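Local atomic coordinates of alternansucrase (Leuconostoc mesenteroides, PDB entry 6HVG), a protein that is a large multidomain enzyme of glycoside hydrolase family 70, with a TIM-type barrel, choline-binding-type repeats earlier and later in the sequence, and a bound calcium ion. Residues G860-A865 / L881-F886; Q908-I913 / L1004-P1009; L940-V945 / V1008-S1013. All blocks are in the same frame, centred on the assembly; numbering follows the deposited sequence.

Contact 1 (G860-A865 / L881-F886)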
ATOM      1  N   GLY A 860      -9.583  -2.374  41.462  1.00 44.91           N
ATOM      2  CA  GLY A 860     -10.977  -2.126  41.741  1.00 43.30           C
ATOM      3  C   GLY A 860     -11.760  -1.661  40.544  1.00 44.99           C
ATOM      4  O   GLY A 860     -11.269  -1.611  39.419  1.00 48.63           O
ATOM      5  N   GLY A 861     -13.002  -1.291  40.802  1.00 45.85           N
ATOM      6  CA  GLY A 861     -13.910  -0.884  39.754  1.00 46.12           C
ATOM      7  C   GLY A 861     -13.494   0.408  39.082  1.00 47.29           C
ATOM      8  O   GLY A 861     -12.565   1.086  39.532  1.00 48.64           O
ATOM      9  N   GLN A 862     -14.187   0.751  38.002  1.00 46.39           N
ATOM     10  CA  GLN A 862     -13.902   1.982  37.268  1.00 45.74           C
ATOM     11  C   GLN A 862     -15.158   2.780  37.027  1.00 45.85           C
ATOM     12  O   GLN A 862     -16.258   2.219  36.960  1.00 47.08           O
ATOM     13  CB  GLN A 862     -13.235   1.660  35.935  1.00 45.08           C
ATOM     14  CG  GLN A 862     -12.897   2.873  35.090  1.00 44.31           C
ATOM     15  CD  GLN A 862     -11.989   2.545  33.925  1.00 43.36           C
ATOM     16  OE1 GLN A 862     -11.797   1.382  33.580  1.00 41.16           O
ATOM     17  NE2 GLN A 862     -11.361   3.578  33.368  1.00 44.56           N
ATOM     18  N   THR A 863     -14.991   4.097  36.937  1.00 45.74           N
ATOM     19  CA  THR A 863     -16.007   4.969  36.337  1.00 46.44           C
ATOM     20  C   THR A 863     -15.321   5.899  35.366  1.00 47.53           C
ATOM     21  O   THR A 863     -14.108   6.104  35.412  1.00 48.49           O
ATOM     22  CB  THR A 863     -16.779   5.859  37.333  1.00 46.20           C
ATOM     23  OG1 THR A 863     -15.858   6.696  38.043  1.00 45.31           O
ATOM     24  CG2 THR A 863     -17.603   5.027  38.314  1.00 47.01           C
ATOM     25  N   MET A 864     -16.129   6.432  34.469  1.00 49.48           N
ATOM     26  CA  MET A 864     -15.666   7.328  33.449  1.00 51.50           C
ATOM     27  C   MET A 864     -16.845   8.233  33.103  1.00 54.08           C
ATOM     28  O   MET A 864     -17.977   7.763  32.912  1.00 55.83           O
ATOM     29  CB  MET A 864     -15.166   6.551  32.230  1.00 49.74           C
ATOM     30  CG  MET A 864     -14.345   7.380  31.263  1.00 50.76           C
ATOM     31  SD  MET A 864     -13.779   6.463  29.791  1.00 52.81           S
ATOM     32  CE  MET A 864     -12.409   5.561  30.470  1.00 51.62           C
ATOM     33  N   ALA A 865     -16.572   9.534  33.057  1.00 55.08           N
ATOM     34  CA  ALA A 865     -17.581  10.553  32.793  1.00 54.79           C
ATOM     35  C   ALA A 865     -16.906  11.718  32.084  1.00 56.68           C
ATOM     36  O   ALA A 865     -15.685  11.767  31.982  1.00 57.05           O
ATOM     37  CB  ALA A 865     -18.215  11.028  34.088  1.00 54.29           C
ATOM     38  N   LEU A 881     -12.584  14.848  30.612  1.00 65.26           N
ATOM     39  CA  LEU A 881     -12.917  13.462  30.968  1.00 64.53           C
ATOM     40  C   LEU A 881     -12.384  13.107  32.353  1.00 62.61           C
ATOM     41  O   LEU A 881     -11.245  13.405  32.667  1.00 59.18           O
ATOM     42  CB  LEU A 881     -12.363  12.488  29.921  1.00 65.81           C
ATOM     43  CG  LEU A 881     -12.547  10.982  30.170  1.00 65.92           C
ATOM     44  CD1 LEU A 881     -12.977  10.256  28.907  1.00 68.14           C
ATOM     45  CD2 LEU A 881     -11.271  10.355  30.688  1.00 65.43           C
ATOM     46  N   THR A 882     -13.222  12.472  33.162  1.00 60.95           N
ATOM     47  CA  THR A 882     -12.837  12.069  34.493  1.00 61.36           C
ATOM     48  C   THR A 882     -12.935  10.560  34.657  1.00 59.02           C
ATOM     49  O   THR A 882     -14.012   9.986  34.558  1.00 56.34           O
ATOM     50  CB  THR A 882     -13.682  12.785  35.564  1.00 64.08           C
ATOM     51  OG1 THR A 882     -15.076  12.603  35.308  1.00 63.61           O
ATOM     52  CG2 THR A 882     -13.359  14.261  35.568  1.00 65.59           C
ATOM     53  N   SER A 883     -11.786   9.934  34.895  1.00 59.24           N
ATOM     54  CA  SER A 883     -11.672   8.473  35.039  1.00 58.02           C
ATOM     55  C   SER A 883     -11.093   8.154  36.399  1.00 55.69           C
ATOM     56  O   SER A 883     -10.062   8.714  36.778  1.00 60.89           O
ATOM     57  CB  SER A 883     -10.782   7.862  33.943  1.00 56.36           C
ATOM     58  OG  SER A 883     -10.755   6.445  34.007  1.00 59.21           O
ATOM     59  N   VAL A 884     -11.754   7.243  37.110  1.00 50.81           N
ATOM     60  CA  VAL A 884     -11.421   6.896  38.484  1.00 50.13           C
ATOM     61  C   VAL A 884     -11.305   5.392  38.638  1.00 48.56           C
ATOM     62  O   VAL A 884     -12.042   4.673  37.999  1.00 51.05           O
ATOM     63  CB  VAL A 884     -12.519   7.374  39.473  1.00 50.12           C
ATOM     64  CG1 VAL A 884     -12.250   6.859  40.880  1.00 49.54           C
ATOM     65  CG2 VAL A 884     -12.626   8.898  39.452  1.00 49.90           C
ATOM     66  N   ARG A 885     -10.371   4.935  39.467  1.00 46.86           N
ATOM     67  CA  ARG A 885     -10.335   3.561  39.959  1.00 46.74           C
ATOM     68  C   ARG A 885     -10.395   3.627  41.498  1.00 46.80           C
ATOM     69  O   ARG A 885      -9.729   4.453  42.102  1.00 47.48           O
ATOM     70  CB  ARG A 885      -9.063   2.820  39.493  1.00 48.49           C
ATOM     71  CG  ARG A 885      -9.001   2.416  38.003  1.00 50.01           C
ATOM     72  CD  ARG A 885     -10.067   1.377  37.541  1.00 48.86           C
ATOM     73  NE  ARG A 885      -9.711  -0.018  37.806  1.00 47.74           N
ATOM     74  CZ  ARG A 885      -8.759  -0.689  37.155  1.00 49.70           C
ATOM     75  NH1 ARG A 885      -8.053  -0.132  36.177  1.00 49.80           N
ATOM     76  NH2 ARG A 885      -8.503  -1.945  37.487  1.00 53.17           N
ATOM     77  N   PHE A 886     -11.136   2.718  42.134  1.00 46.31           N
ATOM     78  CA  PHE A 886     -11.431   2.799  43.570  1.00 46.38           C
ATOM     79  C   PHE A 886     -10.485   2.117  44.590  1.00 46.81           C
ATOM     80  O   PHE A 886     -10.379   2.600  45.711  1.00 50.35           O
ATOM     81  CB  PHE A 886     -12.842   2.282  43.814  1.00 48.69           C
ATOM     82  CG  PHE A 886     -13.890   2.986  43.020  1.00 50.01           C
ATOM     83  CD1 PHE A 886     -14.150   4.333  43.225  1.00 49.28           C
ATOM     84  CD2 PHE A 886     -14.610   2.307  42.052  1.00 50.94           C
ATOM     85  CE1 PHE A 886     -15.123   4.994  42.489  1.00 49.82           C
ATOM     86  CE2 PHE A 886     -15.588   2.958  41.315  1.00 53.49           C
ATOM     87  CZ  PHE A 886     -15.847   4.312  41.535  1.00 52.43           C
TER

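Contact 2 (Q908-I913 / L1004-P1009)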
ATOM      1  N   GLN A 908      -5.199   2.847  47.890  1.00 52.80           N
ATOM      2  CA  GLN A 908      -5.158   2.499  46.470  1.00 51.43           C
ATOM      3  C   GLN A 908      -6.187   3.387  45.726  1.00 51.06           C
ATOM      4  O   GLN A 908      -6.809   4.260  46.339  1.00 48.78           O
ATOM      5  CB  GLN A 908      -5.469   1.012  46.284  1.00 47.60           C
ATOM      6  CG  GLN A 908      -4.386   0.103  46.781  1.00 47.15           C
ATOM      7  CD  GLN A 908      -4.717  -1.367  46.652  1.00 45.66           C
ATOM      8  OE1 GLN A 908      -5.784  -1.748  46.192  1.00 46.99           O
ATOM      9  NE2 GLN A 908      -3.767  -2.208  47.040  1.00 45.28           N
ATOM     10  N   GLY A 909      -6.347   3.157  44.428  1.00 47.70           N
ATOM     11  CA  GLY A 909      -7.213   3.954  43.595  1.00 48.27           C
ATOM     12  C   GLY A 909      -6.468   5.126  42.984  1.00 49.47           C
ATOM     13  O   GLY A 909      -5.408   5.512  43.460  1.00 48.45           O
ATOM     14  N   ILE A 910      -7.030   5.693  41.921  1.00 50.77           N
ATOM     15  CA  ILE A 910      -6.384   6.763  41.179  1.00 52.28           C
ATOM     16  C   ILE A 910      -7.439   7.634  40.487  1.00 53.30           C
ATOM     17  O   ILE A 910      -8.540   7.164  40.208  1.00 52.59           O
ATOM     18  CB  ILE A 910      -5.395   6.167  40.149  1.00 53.70           C
ATOM     19  CG1 ILE A 910      -4.514   7.246  39.528  1.00 55.77           C
ATOM     20  CG2 ILE A 910      -6.131   5.437  39.041  1.00 54.53           C
ATOM     21  CD1 ILE A 910      -3.284   6.700  38.801  1.00 54.46           C
ATOM     22  N   GLY A 911      -7.102   8.902  40.243  1.00 53.71           N
ATOM     23  CA  GLY A 911      -7.999   9.833  39.570  1.00 52.53           C
ATOM     24  C   GLY A 911      -7.312  10.453  38.374  1.00 52.50           C
ATOM     25  O   GLY A 911      -6.203  10.978  38.494  1.00 53.82           O
ATOM     26  N   VAL A 912      -7.948  10.367  37.211  1.00 53.51           N
ATOM     27  CA  VAL A 912      -7.380  10.912  35.976  1.00 52.70           C
ATOM     28  C   VAL A 912      -8.345  11.906  35.323  1.00 54.66           C
ATOM     29  O   VAL A 912      -9.529  11.611  35.146  1.00 52.19           O
ATOM     30  CB  VAL A 912      -7.033   9.815  34.989  1.00 50.71           C
ATOM     31  CG1 VAL A 912      -6.391  10.405  33.733  1.00 51.51           C
ATOM     32  CG2 VAL A 912      -6.096   8.830  35.647  1.00 50.81           C
ATOM     33  N   ILE A 913      -7.815  13.096  35.023  1.00 55.25           N
ATOM     34  CA  ILE A 913      -8.523  14.146  34.320  1.00 56.31           C
ATOM     35  C   ILE A 913      -7.750  14.460  33.043  1.00 56.53           C
ATOM     36  O   ILE A 913      -6.547  14.728  33.105  1.00 59.97           O
ATOM     37  CB  ILE A 913      -8.620  15.424  35.171  1.00 56.71           C
ATOM     38  CG1 ILE A 913      -9.217  15.101  36.546  1.00 56.41           C
ATOM     39  CG2 ILE A 913      -9.469  16.466  34.449  1.00 58.13           C
ATOM     40  CD1 ILE A 913      -9.069  16.223  37.540  1.00 57.29           C
ATOM     41  N   LEU A1004      -3.998  17.531  31.545  1.00 58.17           N
ATOM     42  CA  LEU A1004      -3.786  16.242  32.220  1.00 56.74           C
ATOM     43  C   LEU A1004      -3.505  16.437  33.703  1.00 59.10           C
ATOM     44  O   LEU A1004      -2.522  17.087  34.086  1.00 63.65           O
ATOM     45  CB  LEU A1004      -2.618  15.484  31.598  1.00 57.40           C
ATOM     46  CG  LEU A1004      -2.256  14.133  32.211  1.00 57.74           C
ATOM     47  CD1 LEU A1004      -3.433  13.187  32.152  1.00 56.93           C
ATOM     48  CD2 LEU A1004      -1.041  13.527  31.508  1.00 58.82           C
ATOM     49  N   GLY A1005      -4.366  15.867  34.541  1.00 57.55           N
ATOM     50  CA  GLY A1005      -4.134  15.815  35.995  1.00 55.15           C
ATOM     51  C   GLY A1005      -4.391  14.407  36.525  1.00 53.93           C
ATOM     52  O   GLY A1005      -5.429  13.809  36.234  1.00 55.32           O
ATOM     53  N   VAL A1006      -3.440  13.869  37.279  1.00 51.50           N
ATOM     54  CA  VAL A1006      -3.605  12.581  37.910  1.00 49.39           C
ATOM     55  C   VAL A1006      -3.347  12.711  39.403  1.00 49.94           C
ATOM     56  O   VAL A1006      -2.352  13.308  39.819  1.00 49.57           O
ATOM     57  CB  VAL A1006      -2.657  11.521  37.332  1.00 50.74           C
ATOM     58  CG1 VAL A1006      -2.987  10.151  37.920  1.00 51.50           C
ATOM     59  CG2 VAL A1006      -2.778  11.473  35.819  1.00 52.08           C
ATOM     60  N   TRP A1007      -4.241  12.126  40.205  1.00 49.74           N
ATOM     61  CA  TRP A1007      -4.183  12.239  41.647  1.00 49.17           C
ATOM     62  C   TRP A1007      -4.236  10.857  42.303  1.00 50.72           C
ATOM     63  O   TRP A1007      -4.975   9.949  41.873  1.00 52.31           O
ATOM     64  CB  TRP A1007      -5.334  13.101  42.139  1.00 49.82           C
ATOM     65  CG  TRP A1007      -5.184  14.527  41.733  1.00 51.84           C
ATOM     66  CD1 TRP A1007      -5.475  15.058  40.536  1.00 53.47           C
ATOM     67  CD2 TRP A1007      -4.714  15.597  42.542  1.00 52.12           C
ATOM     68  NE1 TRP A1007      -5.213  16.407  40.533  1.00 56.76           N
ATOM     69  CE2 TRP A1007      -4.737  16.755  41.762  1.00 53.72           C
ATOM     70  CE3 TRP A1007      -4.260  15.684  43.851  1.00 53.90           C
ATOM     71  CZ2 TRP A1007      -4.326  17.987  42.243  1.00 54.95           C
ATOM     72  CZ3 TRP A1007      -3.854  16.917  44.334  1.00 55.06           C
ATOM     73  CH2 TRP A1007      -3.894  18.048  43.535  1.00 53.90           C
ATOM     74  N   VAL A1008      -3.451  10.702  43.358  1.00 49.60           N
ATOM     75  CA  VAL A1008      -3.374   9.452  44.077  1.00 49.85           C
ATOM     76  C   VAL A1008      -3.516   9.724  45.573  1.00 51.70           C
ATOM     77  O   VAL A1008      -3.198  10.817  46.034  1.00 50.92           O
ATOM     78  CB  VAL A1008      -2.041   8.705  43.772  1.00 51.48           C
ATOM     79  CG1 VAL A1008      -1.919   8.383  42.285  1.00 50.95           C
ATOM     80  CG2 VAL A1008      -0.823   9.506  44.243  1.00 52.09           C
ATOM     81  N   PRO A1009      -3.969   8.722  46.338  1.00 53.88           N
ATOM     82  CA  PRO A1009      -4.046   8.918  47.767  1.00 56.24           C
ATOM     83  C   PRO A1009      -2.679   8.987  48.425  1.00 58.20           C
ATOM     84  O   PRO A1009      -1.812   8.171  48.097  1.00 60.16           O
ATOM     85  CB  PRO A1009      -4.810   7.677  48.277  1.00 55.25           C
ATOM     86  CG  PRO A1009      -5.074   6.809  47.123  1.00 54.21           C
ATOM     87  CD  PRO A1009      -4.437   7.393  45.914  1.00 53.75           C
TER

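Contact 3 (L940-V945 / V1008-S1013)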
ATOM      1  N   LEU A 940      -6.957  12.517  52.156  1.00 64.34           N
ATOM      2  CA  LEU A 940      -6.028  13.420  51.501  1.00 61.58           C
ATOM      3  C   LEU A 940      -5.472  12.749  50.276  1.00 60.92           C
ATOM      4  O   LEU A 940      -5.024  11.589  50.339  1.00 58.05           O
ATOM      5  CB  LEU A 940      -4.884  13.801  52.433  1.00 62.89           C
ATOM      6  CG  LEU A 940      -4.087  15.042  52.026  1.00 67.06           C
ATOM      7  CD1 LEU A 940      -4.950  16.293  52.153  1.00 71.57           C
ATOM      8  CD2 LEU A 940      -2.833  15.217  52.864  1.00 67.56           C
ATOM      9  N   TYR A 941      -5.512  13.473  49.162  1.00 60.03           N
ATOM     10  CA  TYR A 941      -4.959  13.004  47.895  1.00 60.00           C
ATOM     11  C   TYR A 941      -3.835  13.955  47.432  1.00 61.10           C
ATOM     12  O   TYR A 941      -3.851  15.135  47.742  1.00 64.54           O
ATOM     13  CB  TYR A 941      -6.065  12.909  46.838  1.00 58.54           C
ATOM     14  CG  TYR A 941      -6.882  11.643  46.911  1.00 56.06           C
ATOM     15  CD1 TYR A 941      -7.847  11.467  47.888  1.00 55.29           C
ATOM     16  CD2 TYR A 941      -6.692  10.618  46.000  1.00 54.95           C
ATOM     17  CE1 TYR A 941      -8.579  10.301  47.961  1.00 54.21           C
ATOM     18  CE2 TYR A 941      -7.429   9.452  46.065  1.00 53.85           C
ATOM     19  CZ  TYR A 941      -8.369   9.301  47.054  1.00 53.85           C
ATOM     20  OH  TYR A 941      -9.079   8.128  47.107  1.00 55.06           O
ATOM     21  N   ARG A 942      -2.850  13.408  46.719  1.00 59.10           N
ATOM     22  CA  ARG A 942      -1.759  14.201  46.149  1.00 58.49           C
ATOM     23  C   ARG A 942      -1.560  13.917  44.673  1.00 57.07           C
ATOM     24  O   ARG A 942      -1.801  12.810  44.209  1.00 54.43           O
ATOM     25  CB  ARG A 942      -0.443  13.942  46.887  1.00 60.80           C
ATOM     26  CG  ARG A 942       0.144  12.531  46.786  1.00 58.98           C
ATOM     27  CD  ARG A 942       1.091  12.361  45.617  1.00 59.24           C
ATOM     28  NE  ARG A 942       1.824  11.093  45.673  1.00 60.28           N
ATOM     29  CZ  ARG A 942       2.717  10.707  44.764  1.00 61.06           C
ATOM     30  NH1 ARG A 942       2.963  11.454  43.685  1.00 63.57           N
ATOM     31  NH2 ARG A 942       3.380   9.567  44.910  1.00 62.45           N
ATOM     32  N   ALA A 943      -1.122  14.931  43.941  1.00 56.94           N
ATOM     33  CA  ALA A 943      -0.907  14.814  42.508  1.00 55.45           C
ATOM     34  C   ALA A 943       0.261  13.903  42.173  1.00 52.95           C
ATOM     35  O   ALA A 943       1.278  13.944  42.825  1.00 50.00           O
ATOM     36  CB  ALA A 943      -0.682  16.202  41.906  1.00 55.47           C
ATOM     37  N   LEU A 944       0.064  13.067  41.166  1.00 52.94           N
ATOM     38  CA  LEU A 944       1.133  12.292  40.564  1.00 53.82           C
ATOM     39  C   LEU A 944       1.716  13.035  39.349  1.00 54.20           C
ATOM     40  O   LEU A 944       2.927  13.020  39.107  1.00 54.42           O
ATOM     41  CB  LEU A 944       0.576  10.939  40.115  1.00 54.39           C
ATOM     42  CG  LEU A 944       1.578   9.915  39.581  1.00 53.99           C
ATOM     43  CD1 LEU A 944       2.344   9.261  40.732  1.00 54.61           C
ATOM     44  CD2 LEU A 944       0.850   8.862  38.770  1.00 53.32           C
ATOM     45  N   VAL A 945       0.837  13.714  38.624  1.00 54.96           N
ATOM     46  CA  VAL A 945       1.144  14.307  37.340  1.00 56.02           C
ATOM     47  C   VAL A 945       0.198  15.496  37.125  1.00 55.34           C
ATOM     48  O   VAL A 945      -1.023  15.340  37.242  1.00 53.42           O
ATOM     49  CB  VAL A 945       0.966  13.227  36.243  1.00 59.67           C
ATOM     50  CG1 VAL A 945       0.459  13.797  34.920  1.00 60.43           C
ATOM     51  CG2 VAL A 945       2.270  12.462  36.039  1.00 61.29           C
ATOM     52  N   VAL A1008      -3.451  10.702  43.358  1.00 49.60           N
ATOM     53  CA  VAL A1008      -3.374   9.452  44.077  1.00 49.85           C
ATOM     54  C   VAL A1008      -3.516   9.724  45.573  1.00 51.70           C
ATOM     55  O   VAL A1008      -3.198  10.817  46.034  1.00 50.92           O
ATOM     56  CB  VAL A1008      -2.041   8.705  43.772  1.00 51.48           C
ATOM     57  CG1 VAL A1008      -1.919   8.383  42.285  1.00 50.95           C
ATOM     58  CG2 VAL A1008      -0.823   9.506  44.243  1.00 52.09           C
ATOM     59  N   PRO A1009      -3.969   8.722  46.338  1.00 53.88           N
ATOM     60  CA  PRO A1009      -4.046   8.918  47.767  1.00 56.24           C
ATOM     61  C   PRO A1009      -2.679   8.987  48.425  1.00 58.20           C
ATOM     62  O   PRO A1009      -1.812   8.171  48.097  1.00 60.16           O
ATOM     63  CB  PRO A1009      -4.810   7.677  48.277  1.00 55.25           C
ATOM     64  CG  PRO A1009      -5.074   6.809  47.123  1.00 54.21           C
ATOM     65  CD  PRO A1009      -4.437   7.393  45.914  1.00 53.75           C
ATOM     66  N   VAL A1010      -2.509   9.932  49.362  1.00 58.04           N
ATOM     67  CA  VAL A1010      -1.300  10.000  50.159  1.00 57.28           C
ATOM     68  C   VAL A1010      -1.294   8.858  51.135  1.00 56.64           C
ATOM     69  O   VAL A1010      -2.346   8.348  51.486  1.00 53.09           O
ATOM     70  CB  VAL A1010      -1.146  11.318  50.956  1.00 59.78           C
ATOM     71  CG1 VAL A1010      -1.388  12.520  50.065  1.00 59.75           C
ATOM     72  CG2 VAL A1010      -2.056  11.351  52.161  1.00 63.43           C
ATOM     73  N   GLY A1011      -0.096   8.496  51.586  1.00 60.11           N
ATOM     74  CA  GLY A1011       0.096   7.441  52.575  1.00 63.07           C
ATOM     75  C   GLY A1011       0.324   6.067  51.983  1.00 65.57           C
ATOM     76  O   GLY A1011       0.219   5.064  52.686  1.00 61.91           O
ATOM     77  N   ALA A1012       0.623   6.013  50.688  1.00 71.02           N
ATOM     78  CA  ALA A1012       0.898   4.744  50.029  1.00 74.57           C
ATOM     79  C   ALA A1012       2.255   4.188  50.454  1.00 68.91           C
ATOM     80  O   ALA A1012       3.276   4.852  50.312  1.00 71.04           O
ATOM     81  CB  ALA A1012       0.855   4.921  48.515  1.00 78.81           C
ATOM     82  N   SER A1013       2.249   2.965  50.967  1.00 63.87           N
ATOM     83  CA  SER A1013       3.478   2.263  51.345  1.00 62.70           C
ATOM     84  C   SER A1013       4.478   2.174  50.181  1.00 61.44           C
ATOM     85  O   SER A1013       4.081   2.236  49.031  1.00 66.75           O
ATOM     86  CB  SER A1013       3.124   0.855  51.822  1.00 61.85           C
ATOM     87  OG  SER A1013       4.262   0.029  51.853  1.00 64.46           O
TER

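Contact 1 (G860-A865 / L881-F886)
T863 and V884 form a hydrogen-bonded antiparallel pair, exchanging both N-H groups, and A865 and T882 repeat the pattern, with T882 N 2.8 Å from A865 O. These are the two strands of a hairpin with a long connection. The ladder continues through the non-hydrogen-bonded pair of Q862 and R885, and past it F886 N reaches G861 O in a weak bond.

Polar side chains add a second set of bonds. R885 NE donates to G860 O at 2.8 Å, an almost straight bond (164° at the hydrogen). The oxygen lies in the guanidinium plane, whereas NE stands above the carbonyl plane of G860. Bends at chi2 and chi3 fold the arginine back to this carbonyl, and its NH1 meets T816 O. On the same face, the extended Q862 brings NE2 to S883 OG at 3.0 Å, with OG in the amide plane; the same NE2 also bonds N817 OD1, and OE1 accepts K818 N.

Apolar contacts are fewer. The side chains of M864 and L881 pass at a slant, and on the other face T863 CG2 meets the F886 ring edge at CZ, 3.7 Å away.

The buried guanidinium thus donates to neutral carbonyl oxygens, which probably stabilise its charge while tying the hairpin to residues 816-818.

Contact 2 (Q908-I913 / L1004-P1009)
G911 O receives the N-H of W1007 at 2.8 Å, in the carbonyl plane, and is approached as well by the CA-H of V1006. The reciprocal bond, G911 N to W1007 O, completes one hydrogen-bonded pair of two antiparallel strands. Both lie in a large antiparallel sheet, most of whose strands fall between barrel strands 821-825 and 1045-1047 in sequence, consistent with the C domain of family 70 enzymes. Two residues on, I913 and G1005 exchange a further pair of bonds, I913 N standing 2.8 Å from G1005 O.

V912 and V1006, a non-hydrogen-bonded pair, turn their side chains to the face covered by helix 807-814, where A812 packs against V912. Their branches run side by side, V912 CG2 lying 4.1 Å from V1006 CG1. I910 joins them from further along the strand. With CG1 anti to the backbone N (chi1 -170°), its chain slants across V1006, and I910 CD1 comes 3.6 Å from V1006 CG1. The side chains of I910 and V1008 lie side by side, with I910 CG1 4.0 Å from V1008 CG1, and Y857 of helix 844-857 packs against V1008.

The opposite face carries I913 and W1007, each set against a glycine in the partner strand. G1005 presents no side chain to I913, whose CB meets the G1005 carbonyl oxygen instead. The W1007 indole makes edge-to-face contacts with F974 and F980, which lie on strands 971-975 and 977-982.

At the start of 908-913 regular pairing gives way to contacts of the P1009 ring with carbonyl oxygens: CG sits near Q908 O, and CD lies 3.2 Å from G909 O. At the start of 1004-1009, L1004, whose side chain also touches A812, curls back so that its CD1 rests 3.6 Å from I913 O.

Contact 3 (L940-V945 / V1008-S1013)
P1009 lies over one face of the Y941 ring in a CH-pi contact: P1009 CB stands 4.2 Å from the ring centroid, 23° off the normal, while CE2 of the tyrosine touches P1009 CD. The next residue, R942, pairs with V1008 through both backbone groups, and R942 N lies 2.7 Å from V1008 O, nearly along the C=O axis. Past the proline, V1010 N donates to L940 O at 3.2 Å.

The arginine chain covers the same two valines. Its CG sits between the backbone N and carbonyl carbon (chi1 65°), and a further bend at chi2 carries the chain alongside V1008, whose CG2 lies over one face of the guanidinium, 3.4 Å from R942 NE. V1010 CG1 fits against the root of the chain, 3.6 Å from R942 CB, and V1010 CG2 meets L940 CB at 3.8 Å.

Beyond R942 strand 940-947 turns a corner at L944 and forms a classic beta bulge, L944 and V945 both facing V1006, with pairing to strand 1003-1009 continuing. Just before it, A943 O accepts R942 NH1 at 3.1 Å, in the guanidinium plane.

Outside this shell, D958 probably helps to orient the group: OD1 forms a salt bridge with R942 NE and probably balances its buried charge, and OD2 accepts G1011 N. Y955 O takes a second bond from NH1, and Y857 of helix 844-857 packs against R942.

All three contacts belong to one antiparallel sheet, following it from strand 862-866 through 881-885, 910-915 and 1003-1009 to 940-947. Contacts 1 and 2 are joined by backbone bonds of S883 O with V912 N and R885 O with I910 N, whereas contacts 2 and 3 share strand 1003-1009, including V1008 and P1009. Contact 2 is the fully buried middle, with mostly aliphatic side chains and glycines. The flanking contacts each employ an arginine, but differently: R885 of contact 1 meets carbonyl oxygens, while R942 of contact 3 adds a carboxylate, D958, to its carbonyl partners. Contact 3 lies farthest from the chain centre and runs from strand into loop, its L940 and V1010 partly exposed; contact 1 is largely buried, but A865 is exposed.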